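Local coordinates for probable ribosomal RNA small subunit methyltransferase (Thermus thermophilus, PDB 2ZUL), which binds S-adenosylmethionine and, as a 16S rRNA methyltransferase of the RsmC type, probably transfers its methyl group to a base of small-subunit ribosomal RNA, at residues G26-R31 with D51-V56. Numbering follows the deposited sequence.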
loop_
_atom_site.group_PDB
_atom_site.type_symbol
_atom_site.label_atom_id
_atom_site.label_comp_id
_atom_site.label_asym_id
_atom_site.label_seq_id
_atom_site.Cartn_x
_atom_site.Cartn_y
_atom_site.Cartn_z
ATOM N N GLY A 26 7.319 -8.146 -0.738
ATOM C CA GLY A 26 6.232 -7.186 -0.732
ATOM C C GLY A 26 5.710 -6.777 0.633
ATOM O O GLY A 26 4.861 -5.893 0.726
ATOM N N ALA A 27 6.204 -7.411 1.693
ATOM C CA ALA A 27 5.769 -7.077 3.048
ATOM C C ALA A 27 6.868 -6.304 3.774
ATOM O O ALA A 27 7.986 -6.797 3.935
ATOM C CB ALA A 27 5.422 -8.342 3.817
ATOM N N ARG A 28 6.538 -5.094 4.217
ATOM C CA ARG A 28 7.493 -4.234 4.908
ATOM C C ARG A 28 7.741 -4.683 6.346
ATOM O O ARG A 28 6.951 -5.441 6.911
ATOM C CB ARG A 28 6.970 -2.794 4.915
ATOM C CG ARG A 28 5.778 -2.576 5.843
ATOM C CD ARG A 28 5.143 -1.196 5.661
ATOM N NE ARG A 28 4.171 -0.896 6.715
ATOM C CZ ARG A 28 3.078 -1.615 6.960
ATOM N NH1 ARG A 28 2.805 -2.687 6.222
ATOM N NH2 ARG A 28 2.258 -1.267 7.948
ATOM N N GLY A 29 8.840 -4.223 6.939
ATOM C CA GLY A 29 9.102 -4.572 8.325
ATOM C C GLY A 29 10.328 -5.390 8.678
ATOM O O GLY A 29 10.745 -5.392 9.838
ATOM N N TYR A 30 10.902 -6.095 7.710
ATOM C CA TYR A 30 12.081 -6.903 7.997
ATOM C C TYR A 30 13.341 -6.293 7.396
ATOM O O TYR A 30 13.329 -5.762 6.282
ATOM C CB TYR A 30 11.901 -8.331 7.482
ATOM C CG TYR A 30 12.376 -9.376 8.468
ATOM C CD1 TYR A 30 11.669 -9.622 9.645
ATOM C CD2 TYR A 30 13.538 -10.108 8.235
ATOM C CE1 TYR A 30 12.102 -10.575 10.564
ATOM C CE2 TYR A 30 13.985 -11.062 9.150
ATOM C CZ TYR A 30 13.260 -11.292 10.310
ATOM O OH TYR A 30 13.681 -12.247 11.205
ATOM N N ARG A 31 14.431 -6.388 8.145
ATOM C CA ARG A 31 15.709 -5.832 7.728
ATOM C C ARG A 31 15.530 -4.330 7.545
ATOM O O ARG A 31 16.201 -3.712 6.719
ATOM C CB ARG A 31 16.184 -6.460 6.414
ATOM C CG ARG A 31 16.123 -7.982 6.367
ATOM C CD ARG A 31 16.872 -8.642 7.516
ATOM N NE ARG A 31 16.940 -10.092 7.333
ATOM C CZ ARG A 31 17.313 -10.956 8.271
ATOM N NH1 ARG A 31 17.656 -10.528 9.478
ATOM N NH2 ARG A 31 17.346 -12.254 7.999
ATOM N N ASP A 51 0.135 -1.074 17.957
ATOM C CA ASP A 51 1.173 -0.860 16.950
ATOM C C ASP A 51 0.475 -0.278 15.713
ATOM O O ASP A 51 -0.330 -0.963 15.078
ATOM C CB ASP A 51 1.843 -2.193 16.591
ATOM C CG ASP A 51 3.053 -2.016 15.682
ATOM O OD1 ASP A 51 3.066 -1.050 14.887
ATOM O OD2 ASP A 51 3.982 -2.853 15.754
ATOM N N LEU A 52 0.787 0.974 15.378
ATOM C CA LEU A 52 0.161 1.655 14.243
ATOM C C LEU A 52 0.857 1.559 12.881
ATOM O O LEU A 52 0.464 2.239 11.934
ATOM C CB LEU A 52 -0.077 3.131 14.601
ATOM C CG LEU A 52 -1.074 3.380 15.742
ATOM C CD1 LEU A 52 -1.176 4.875 16.018
ATOM C CD2 LEU A 52 -2.432 2.818 15.373
ATOM N N ASN A 53 1.891 0.729 12.785
ATOM C CA ASN A 53 2.609 0.504 11.525
ATOM C C ASN A 53 3.402 -0.778 11.750
ATOM O O ASN A 53 4.634 -0.785 11.747
ATOM C CB ASN A 53 3.550 1.667 11.197
ATOM C CG ASN A 53 4.151 1.541 9.809
ATOM O OD1 ASN A 53 3.697 0.732 8.998
ATOM N ND2 ASN A 53 5.173 2.343 9.525
ATOM N N PRO A 54 2.681 -1.889 11.938
ATOM C CA PRO A 54 3.199 -3.236 12.192
ATOM C C PRO A 54 4.177 -3.846 11.202
ATOM O O PRO A 54 5.265 -4.273 11.585
ATOM C CB PRO A 54 1.931 -4.084 12.303
ATOM C CG PRO A 54 0.851 -3.095 12.628
ATOM C CD PRO A 54 1.220 -1.933 11.761
ATOM N N GLY A 55 3.793 -3.898 9.932
ATOM C CA GLY A 55 4.659 -4.543 8.965
ATOM C C GLY A 55 4.610 -6.012 9.362
ATOM O O GLY A 55 3.545 -6.508 9.728
ATOM N N VAL A 56 5.739 -6.712 9.319
ATOM C CA VAL A 56 5.748 -8.122 9.705
ATOM C C VAL A 56 5.706 -8.286 11.228
ATOM O O VAL A 56 5.702 -9.408 11.748
ATOM C CB VAL A 56 6.980 -8.856 9.128
ATOM C CG1 VAL A 56 6.885 -8.897 7.608
ATOM C CG2 VAL A 56 8.259 -8.162 9.563
HETATM O O HOH W 1 8.278 -4.971 11.604
#
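Gly29 and Gly55 come within 4.5 Å between their CA atoms where the segments 27-30 and 53-56 run 83° apart, and Val56 N makes a weak 3.0 Å hydrogen bond to Arg28 O. Two residues without side chains face each other here, with Arg28 O 3.2 Å from Gly55 CA. One water donates to both Gly29 O and Pro54 O. Arg28 supplies the polar grip: its chain, extended from CG to NE, runs past Gly55 and presents the guanidinium side-on to Asn53. Arg28 NE and NH2 both donate to Asn53 OD1, at 2.8 Å and 2.7 Å; OD1 lies in the guanidinium plane, nearly coplanar with the amide, and sharing one oxygen leaves both bonds bent (N-H...O 140° and 146°). Glu73 forms a salt bridge with Arg28 NH1 and accepts from Gly55 N, which lies over one guanidinium face, while Asn53 ND2 is held by Ala108 O. The apolar half belongs to Val56: CG1 reaches Ala27 CB, and CG2 sits at the edge of the Tyr30 ring, 3.7 Å from CD1. Asp51 OD1 takes the N-H of Asn53 in an Asx turn at the end of strand 48-51. This is an inner strand of a seven-stranded sheet of order 3-2-1-4-5-7-6, the signature of the Rossmann-like methyltransferase fold; the second such sheet has S-adenosylmethionine-binding Glu262 at the end of strand 257-262 and Asp288 just after strand 283-286.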